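T-lymphoma invasion and metastasis-inducing protein 2 (Mus musculus, PDB 3A8P) activates the small GTPase Rac1 by stimulating its exchange of GDP for GTP, linking extracellular signals such as laminin to the cytoskeleton and neurite growth. Local coordinates at residues Arg29-Val34 with Phe239-Cys244; Gln183-Leu188 with Ala219-Ser224. All blocks are in the same frame, centred on the assembly; numbering follows the deposited sequence.

Both contacts lie in the PHCCEx domain. Contact 1 is the more interior, partly buried, and two of its five touching residues are buried. It joins a strand of the PH part to helix 236-245 of the CC-Ex part and is almost wholly apolar. Contact 2 is a surface contact within the CC-Ex part. It sets helix 171-206 against the start of helix 222-231, through a carboxylate, a serine and a water. The two share no helix or strand, but helices 222-231 and 236-245 follow each other in the chain. The contacts touch where Phe239 packs on Thr220 and Leu242 on Ser224. Their centres are about 14 Å apart, and both segments of contact 2 fall between those of contact 1 along the chain.

Contact 1 of 2, residues Arg29-Val34 with Phe239-Cys244; sequences RKLELV and FHALVC
Leu31 sets its two methyl groups against the helix backbone at Ala241 and Leu242. Both branches reach the Ala241 methyl. CD1 and CD2 of Leu31 each lie 4.0 Å from Ala241 CB, so the forked end of the leucine straddles it. The branches then part. Leu31 CD1 goes on to the next residue, 3.7 Å from Leu242 N and 4.1 Å from Leu242 CB. Leu31 CD2 stays with Ala241 and lies 3.9 Å from Ala241 O. The CB of Leu31 points at the helix, and with CG anti to the carbonyl carbon (chi1 -60°) the fork is carried on to Ala241.

Leu242 meets Leu31 near the root of its side chain. Its CB is what Leu31 meets, while its end packs on Ser224 in helix 222-231. Leu31 also touches Leu231 of that helix, so two CC-Ex helices cover it.

The contact is an interface between the PH domain and the CC-Ex region. Both regions are needed for membrane localization and for Rac1 activity. Strand 30-33 pairs antiparallel with strand 11-26 of the PH sheet, and helix 236-245 packs beside it. This helix reaches the PH sheet a second time, where His240 ND1 is hydrogen-bonded to Ser95 OG of strand 91-95. Phe239, His240 and Val243 meet helix 171-206, which places helix 236-245 between the PH sheet and the long CC-Ex helix.

Polar contact is slight. Arg29 is exposed and poorly ordered. Its chain bends at chi2 and chi3 and brings NH2 obliquely to 4.1 Å from Cys244 O, a long and loosely defined approach. The carbonyl belongs to the last turn of helix 236-245, where a positive charge could be mildly favourable.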
ATOM      1  N   ARG A  29      -0.780 -12.589 -12.708  1.00 67.81           N
ATOM      2  CA  ARG A  29      -0.903 -11.796 -11.489  1.00 64.95           C
ATOM      3  C   ARG A  29       0.241 -11.969 -10.495  1.00 62.01           C
ATOM      4  O   ARG A  29       0.036 -11.851  -9.289  1.00 60.88           O
ATOM      5  CB  ARG A  29      -2.234 -12.115 -10.805  1.00 66.61           C
ATOM      6  CG  ARG A  29      -3.438 -12.023 -11.736  1.00 68.98           C
ATOM      7  CD  ARG A  29      -3.735 -10.588 -12.151  1.00 70.50           C
ATOM      8  NE  ARG A  29      -4.280  -9.805 -11.044  1.00 72.58           N
ATOM      9  CZ  ARG A  29      -4.676  -8.541 -11.144  1.00 73.33           C
ATOM     10  NH1 ARG A  29      -4.588  -7.903 -12.305  1.00 73.73           N
ATOM     11  NH2 ARG A  29      -5.164  -7.912 -10.082  1.00 73.18           N
ATOM     12  N   LYS A  30       1.442 -12.243 -10.989  1.00 58.54           N
ATOM     13  CA  LYS A  30       2.579 -12.402 -10.092  1.00 56.09           C
ATOM     14  C   LYS A  30       3.434 -11.139 -10.119  1.00 52.23           C
ATOM     15  O   LYS A  30       3.637 -10.535 -11.168  1.00 51.65           O
ATOM     16  CB  LYS A  30       3.423 -13.624 -10.481  1.00 57.58           C
ATOM     17  CG  LYS A  30       4.289 -13.456 -11.721  1.00 61.20           C
ATOM     18  CD  LYS A  30       3.455 -13.260 -12.975  1.00 63.49           C
ATOM     19  CE  LYS A  30       4.335 -13.202 -14.217  1.00 64.66           C
ATOM     20  NZ  LYS A  30       5.088 -14.473 -14.425  1.00 65.23           N
ATOM     21  N   LEU A  31       3.928 -10.736  -8.955  1.00 49.17           N
ATOM     22  CA  LEU A  31       4.756  -9.543  -8.852  1.00 45.63           C
ATOM     23  C   LEU A  31       6.154  -9.801  -9.396  1.00 44.33           C
ATOM     24  O   LEU A  31       6.670 -10.910  -9.297  1.00 42.23           O
ATOM     25  CB  LEU A  31       4.871  -9.100  -7.392  1.00 44.36           C
ATOM     26  CG  LEU A  31       3.596  -8.734  -6.631  1.00 42.65           C
ATOM     27  CD1 LEU A  31       3.947  -8.400  -5.189  1.00 39.89           C
ATOM     28  CD2 LEU A  31       2.918  -7.551  -7.313  1.00 43.65           C
ATOM     29  N   GLU A  32       6.765  -8.775  -9.974  1.00 43.75           N
ATOM     30  CA  GLU A  32       8.120  -8.906 -10.483  1.00 44.89           C
ATOM     31  C   GLU A  32       8.808  -7.550 -10.480  1.00 43.06           C
ATOM     32  O   GLU A  32       8.159  -6.517 -10.625  1.00 42.14           O
ATOM     33  CB  GLU A  32       8.121  -9.481 -11.904  1.00 47.59           C
ATOM     34  CG  GLU A  32       7.846  -8.466 -12.998  1.00 54.46           C
ATOM     35  CD  GLU A  32       8.146  -9.012 -14.387  1.00 59.79           C
ATOM     36  OE1 GLU A  32       7.956  -8.265 -15.372  1.00 61.79           O
ATOM     37  OE2 GLU A  32       8.573 -10.186 -14.492  1.00 61.34           O
ATOM     38  N   LEU A  33      10.121  -7.555 -10.303  1.00 44.45           N
ATOM     39  CA  LEU A  33      10.876  -6.311 -10.311  1.00 46.00           C
ATOM     40  C   LEU A  33      10.868  -5.762 -11.729  1.00 47.58           C
ATOM     41  O   LEU A  33      11.044  -6.513 -12.686  1.00 48.44           O
ATOM     42  CB  LEU A  33      12.316  -6.555  -9.868  1.00 45.22           C
ATOM     43  CG  LEU A  33      12.516  -6.919  -8.399  1.00 46.87           C
ATOM     44  CD1 LEU A  33      13.986  -7.195  -8.131  1.00 47.36           C
ATOM     45  CD2 LEU A  33      12.023  -5.773  -7.526  1.00 47.81           C
ATOM     46  N   VAL A  34      10.644  -4.460 -11.866  1.00 48.75           N
ATOM     47  CA  VAL A  34      10.632  -3.836 -13.180  1.00 50.13           C
ATOM     48  C   VAL A  34      12.045  -3.923 -13.743  1.00 51.86           C
ATOM     49  O   VAL A  34      13.019  -3.660 -13.038  1.00 51.18           O
ATOM     50  CB  VAL A  34      10.207  -2.361 -13.097  1.00 49.37           C
ATOM     51  CG1 VAL A  34      10.247  -1.730 -14.480  1.00 49.94           C
ATOM     52  CG2 VAL A  34       8.813  -2.257 -12.503  1.00 47.84           C
ATOM     53  N   PHE A 239       4.296  -5.705   0.376  1.00 22.48           N
ATOM     54  CA  PHE A 239       3.229  -6.481   1.025  1.00 22.73           C
ATOM     55  C   PHE A 239       1.887  -5.941   0.517  1.00 22.86           C
ATOM     56  O   PHE A 239       0.959  -6.704   0.232  1.00 23.00           O
ATOM     57  CB  PHE A 239       3.351  -6.351   2.555  1.00 22.31           C
ATOM     58  CG  PHE A 239       2.355  -7.178   3.344  1.00 21.46           C
ATOM     59  CD1 PHE A 239       1.805  -8.345   2.820  1.00 23.55           C
ATOM     60  CD2 PHE A 239       1.986  -6.788   4.625  1.00 21.76           C
ATOM     61  CE1 PHE A 239       0.891  -9.116   3.565  1.00 23.96           C
ATOM     62  CE2 PHE A 239       1.074  -7.546   5.380  1.00 23.14           C
ATOM     63  CZ  PHE A 239       0.526  -8.713   4.845  1.00 23.52           C
ATOM     64  N   HIS A 240       1.802  -4.622   0.377  1.00 22.11           N
ATOM     65  CA  HIS A 240       0.588  -3.986  -0.133  1.00 23.67           C
ATOM     66  C   HIS A 240       0.346  -4.459  -1.570  1.00 25.26           C
ATOM     67  O   HIS A 240      -0.781  -4.802  -1.950  1.00 23.62           O
ATOM     68  CB  HIS A 240       0.733  -2.459  -0.148  1.00 21.90           C
ATOM     69  CG  HIS A 240      -0.497  -1.744  -0.617  1.00 26.73           C
ATOM     70  ND1 HIS A 240      -0.468  -0.464  -1.130  1.00 24.87           N
ATOM     71  CD2 HIS A 240      -1.799  -2.123  -0.627  1.00 26.11           C
ATOM     72  CE1 HIS A 240      -1.696  -0.087  -1.438  1.00 27.93           C
ATOM     73  NE2 HIS A 240      -2.524  -1.076  -1.143  1.00 28.18           N
ATOM     74  N   ALA A 241       1.412  -4.444  -2.370  1.00 24.50           N
ATOM     75  CA  ALA A 241       1.335  -4.872  -3.761  1.00 26.95           C
ATOM     76  C   ALA A 241       0.868  -6.320  -3.831  1.00 28.95           C
ATOM     77  O   ALA A 241       0.082  -6.684  -4.711  1.00 31.96           O
ATOM     78  CB  ALA A 241       2.691  -4.724  -4.434  1.00 26.20           C
ATOM     79  N   LEU A 242       1.344  -7.144  -2.899  1.00 29.37           N
ATOM     80  CA  LEU A 242       0.947  -8.549  -2.869  1.00 28.95           C
ATOM     81  C   LEU A 242      -0.545  -8.677  -2.562  1.00 27.65           C
ATOM     82  O   LEU A 242      -1.253  -9.450  -3.207  1.00 28.12           O
ATOM     83  CB  LEU A 242       1.760  -9.321  -1.825  1.00 29.19           C
ATOM     84  CG  LEU A 242       1.423 -10.814  -1.767  1.00 30.60           C
ATOM     85  CD1 LEU A 242       1.743 -11.446  -3.124  1.00 28.74           C
ATOM     86  CD2 LEU A 242       2.204 -11.492  -0.648  1.00 30.92           C
ATOM     87  N   VAL A 243      -1.030  -7.914  -1.585  1.00 27.31           N
ATOM     88  CA  VAL A 243      -2.446  -7.963  -1.244  1.00 26.38           C
ATOM     89  C   VAL A 243      -3.299  -7.505  -2.431  1.00 29.37           C
ATOM     90  O   VAL A 243      -4.378  -8.052  -2.683  1.00 28.52           O
ATOM     91  CB  VAL A 243      -2.770  -7.082  -0.011  1.00 26.47           C
ATOM     92  CG1 VAL A 243      -4.278  -6.958   0.162  1.00 25.22           C
ATOM     93  CG2 VAL A 243      -2.167  -7.706   1.251  1.00 26.31           C
ATOM     94  N   CYS A 244      -2.819  -6.504  -3.165  1.00 30.28           N
ATOM     95  CA  CYS A 244      -3.564  -6.006  -4.319  1.00 31.89           C
ATOM     96  C   CYS A 244      -3.608  -7.029  -5.446  1.00 32.54           C
ATOM     97  O   CYS A 244      -4.612  -7.139  -6.142  1.00 35.64           O
ATOM     98  CB  CYS A 244      -2.943  -4.709  -4.855  1.00 31.82           C
ATOM     99  SG  CYS A 244      -3.113  -3.274  -3.776  1.00 34.24           S
TER

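Contact 2 of 2, residues Gln183-Leu188 with Ala219-Ser224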
ATOM      1  N   GLN A 183      -7.733 -18.881   2.774  1.00 28.68           N
ATOM      2  CA  GLN A 183      -8.564 -17.745   2.419  1.00 30.28           C
ATOM      3  C   GLN A 183      -8.725 -16.863   3.651  1.00 29.56           C
ATOM      4  O   GLN A 183      -8.594 -15.638   3.561  1.00 30.81           O
ATOM      5  CB  GLN A 183      -9.936 -18.201   1.899  1.00 31.94           C
ATOM      6  CG  GLN A 183     -10.788 -17.054   1.351  1.00 32.15           C
ATOM      7  CD  GLN A 183     -10.097 -16.310   0.211  1.00 33.22           C
ATOM      8  OE1 GLN A 183      -9.870 -16.872  -0.857  1.00 32.40           O
ATOM      9  NE2 GLN A 183      -9.751 -15.042   0.443  1.00 34.13           N
ATOM     10  N   TRP A 184      -9.002 -17.483   4.798  1.00 27.50           N
ATOM     11  CA  TRP A 184      -9.154 -16.741   6.053  1.00 27.87           C
ATOM     12  C   TRP A 184      -7.880 -15.940   6.314  1.00 27.33           C
ATOM     13  O   TRP A 184      -7.924 -14.791   6.755  1.00 25.06           O
ATOM     14  CB  TRP A 184      -9.361 -17.689   7.239  1.00 27.97           C
ATOM     15  CG  TRP A 184     -10.699 -18.365   7.333  1.00 32.61           C
ATOM     16  CD1 TRP A 184     -10.933 -19.714   7.379  1.00 30.95           C
ATOM     17  CD2 TRP A 184     -11.974 -17.731   7.511  1.00 33.10           C
ATOM     18  NE1 TRP A 184     -12.267 -19.956   7.582  1.00 34.00           N
ATOM     19  CE2 TRP A 184     -12.931 -18.760   7.666  1.00 34.51           C
ATOM     20  CE3 TRP A 184     -12.399 -16.397   7.561  1.00 33.95           C
ATOM     21  CZ2 TRP A 184     -14.289 -18.495   7.865  1.00 36.54           C
ATOM     22  CZ3 TRP A 184     -13.749 -16.134   7.761  1.00 36.10           C
ATOM     23  CH2 TRP A 184     -14.678 -17.180   7.910  1.00 37.96           C
ATOM     24  N   GLU A 185      -6.746 -16.575   6.042  1.00 26.91           N
ATOM     25  CA  GLU A 185      -5.445 -15.965   6.251  1.00 28.04           C
ATOM     26  C   GLU A 185      -5.219 -14.788   5.311  1.00 26.76           C
ATOM     27  O   GLU A 185      -4.673 -13.758   5.714  1.00 26.12           O
ATOM     28  CB  GLU A 185      -4.357 -17.025   6.066  1.00 32.22           C
ATOM     29  CG  GLU A 185      -2.938 -16.524   6.161  1.00 37.87           C
ATOM     30  CD  GLU A 185      -1.940 -17.667   6.101  1.00 42.39           C
ATOM     31  OE1 GLU A 185      -1.715 -18.324   7.139  1.00 44.21           O
ATOM     32  OE2 GLU A 185      -1.391 -17.921   5.009  1.00 44.22           O
ATOM     33  N   GLN A 186      -5.637 -14.937   4.058  1.00 24.63           N
ATOM     34  CA  GLN A 186      -5.473 -13.859   3.104  1.00 25.12           C
ATOM     35  C   GLN A 186      -6.422 -12.711   3.444  1.00 26.00           C
ATOM     36  O   GLN A 186      -6.042 -11.542   3.344  1.00 28.13           O
ATOM     37  CB  GLN A 186      -5.698 -14.364   1.677  1.00 24.35           C
ATOM     38  CG  GLN A 186      -4.585 -15.308   1.223  1.00 27.75           C
ATOM     39  CD  GLN A 186      -4.609 -15.624  -0.264  1.00 28.58           C
ATOM     40  OE1 GLN A 186      -3.669 -16.218  -0.787  1.00 35.47           O
ATOM     41  NE2 GLN A 186      -5.672 -15.228  -0.949  1.00 26.53           N
ATOM     42  N   ASN A 187      -7.646 -13.033   3.854  1.00 23.80           N
ATOM     43  CA  ASN A 187      -8.602 -11.988   4.227  1.00 26.78           C
ATOM     44  C   ASN A 187      -8.033 -11.163   5.387  1.00 25.76           C
ATOM     45  O   ASN A 187      -8.202  -9.945   5.444  1.00 25.14           O
ATOM     46  CB  ASN A 187      -9.943 -12.591   4.665  1.00 26.58           C
ATOM     47  CG  ASN A 187     -10.695 -13.241   3.525  1.00 28.55           C
ATOM     48  OD1 ASN A 187     -10.355 -13.071   2.359  1.00 30.04           O
ATOM     49  ND2 ASN A 187     -11.740 -13.983   3.863  1.00 32.03           N
ATOM     50  N   LEU A 188      -7.354 -11.833   6.310  1.00 25.87           N
ATOM     51  CA  LEU A 188      -6.767 -11.153   7.464  1.00 26.83           C
ATOM     52  C   LEU A 188      -5.631 -10.205   7.080  1.00 26.77           C
ATOM     53  O   LEU A 188      -5.472  -9.144   7.677  1.00 27.77           O
ATOM     54  CB  LEU A 188      -6.272 -12.180   8.483  1.00 25.50           C
ATOM     55  CG  LEU A 188      -7.390 -12.900   9.245  1.00 28.88           C
ATOM     56  CD1 LEU A 188      -6.827 -14.090  10.007  1.00 26.91           C
ATOM     57  CD2 LEU A 188      -8.054 -11.916  10.202  1.00 29.15           C
ATOM     58  N   ALA A 219       2.117  -9.171  10.507  1.00 28.71           N
ATOM     59  CA  ALA A 219       0.896  -9.859  10.090  1.00 27.43           C
ATOM     60  C   ALA A 219       1.064 -10.631   8.776  1.00 28.06           C
ATOM     61  O   ALA A 219       0.155 -11.342   8.334  1.00 27.63           O
ATOM     62  CB  ALA A 219      -0.240  -8.844   9.955  1.00 26.11           C
ATOM     63  N   THR A 220       2.222 -10.487   8.148  1.00 28.70           N
ATOM     64  CA  THR A 220       2.489 -11.184   6.895  1.00 31.12           C
ATOM     65  C   THR A 220       2.572 -12.683   7.185  1.00 30.12           C
ATOM     66  O   THR A 220       3.278 -13.105   8.097  1.00 29.75           O
ATOM     67  CB  THR A 220       3.814 -10.699   6.260  1.00 32.57           C
ATOM     68  OG1 THR A 220       3.865  -9.265   6.295  1.00 32.24           O
ATOM     69  CG2 THR A 220       3.903 -11.144   4.807  1.00 32.12           C
ATOM     70  N   SER A 221       1.824 -13.480   6.430  1.00 29.16           N
ATOM     71  CA  SER A 221       1.833 -14.930   6.624  1.00 29.97           C
ATOM     72  C   SER A 221       3.161 -15.492   6.112  1.00 30.43           C
ATOM     73  O   SER A 221       3.879 -14.819   5.361  1.00 29.40           O
ATOM     74  CB  SER A 221       0.694 -15.575   5.834  1.00 28.21           C
ATOM     75  OG  SER A 221       0.984 -15.544   4.447  1.00 24.86           O
ATOM     76  N   ARG A 222       3.487 -16.719   6.507  1.00 31.88           N
ATOM     77  CA  ARG A 222       4.727 -17.344   6.044  1.00 34.32           C
ATOM     78  C   ARG A 222       4.728 -17.409   4.518  1.00 32.32           C
ATOM     79  O   ARG A 222       5.703 -17.029   3.873  1.00 32.17           O
ATOM     80  CB  ARG A 222       4.875 -18.757   6.612  1.00 38.18           C
ATOM     81  CG  ARG A 222       5.259 -18.816   8.078  1.00 45.33           C
ATOM     82  CD  ARG A 222       5.742 -20.219   8.421  1.00 50.43           C
ATOM     83  NE  ARG A 222       6.757 -20.665   7.462  1.00 55.54           N
ATOM     84  CZ  ARG A 222       8.030 -20.279   7.470  1.00 57.55           C
ATOM     85  NH1 ARG A 222       8.474 -19.436   8.398  1.00 60.04           N
ATOM     86  NH2 ARG A 222       8.864 -20.734   6.542  1.00 57.54           N
ATOM     87  N   PRO A 223       3.626 -17.891   3.917  1.00 31.07           N
ATOM     88  CA  PRO A 223       3.586 -17.966   2.456  1.00 30.77           C
ATOM     89  C   PRO A 223       3.852 -16.592   1.842  1.00 30.58           C
ATOM     90  O   PRO A 223       4.603 -16.471   0.878  1.00 31.14           O
ATOM     91  CB  PRO A 223       2.171 -18.466   2.175  1.00 30.11           C
ATOM     92  CG  PRO A 223       1.877 -19.315   3.361  1.00 31.94           C
ATOM     93  CD  PRO A 223       2.406 -18.474   4.504  1.00 32.09           C
ATOM     94  N   SER A 224       3.240 -15.553   2.405  1.00 29.91           N
ATOM     95  CA  SER A 224       3.443 -14.206   1.881  1.00 28.24           C
ATOM     96  C   SER A 224       4.903 -13.773   1.991  1.00 27.11           C
ATOM     97  O   SER A 224       5.474 -13.223   1.045  1.00 26.50           O
ATOM     98  CB  SER A 224       2.550 -13.205   2.616  1.00 25.82           C
ATOM     99  OG  SER A 224       1.194 -13.386   2.264  1.00 25.93           O
TER
HETATM  100  O   HOH W   1      -1.270 -15.751   3.055  1.00 34.98           O
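Ser221 OG is gripped from two directions. It accepts the backbone N-H of Ser224 at 3.0 Å between Ser224 N and Ser221 OG, with a fairly straight N-H...O angle of 160°. It also gives its own proton to a water, 2.7 Å from Ser221 OG. That water in turn donates to Glu185, at 2.9 Å from Glu185 OE2. The carboxylate and the serine are thus bridged through one water.

The first bond makes Ser221 the N-cap of helix 222-231. Its OG sits between the backbone N and the carbonyl carbon (chi1 72°), where it can take the N-H of Ser224 in the first turn. The CB of Ser221 faces the carboxylate and carries the direct packing, with Glu185 OE2 3.2 Å from Ser221 CB.

Glu185 reaches across from helix 171-206, in its predicted coiled-coil part. Its CG is anti to the backbone N (chi1 176°), and the chain runs extended to the carboxylate. The same oxygen also borders the proline ring at the edge of the contact, with Glu185 OE2 3.9 Å from both CG and CD of Pro223.

A second carboxylate of the long helix works one turn further on. Glu189 OE2 takes a hydrogen bond from Ser221 N and shares another with Ser224 OG. Ser224 OG is also bonded to Arg246 NH2.

The start of helix 222-231 therefore faces two acidic groups of helix 171-206, one bonded directly and one through water. Negative charge near the N-terminal end of a helix would interact favourably with its dipole. This would probably help to keep Glu185 ionised.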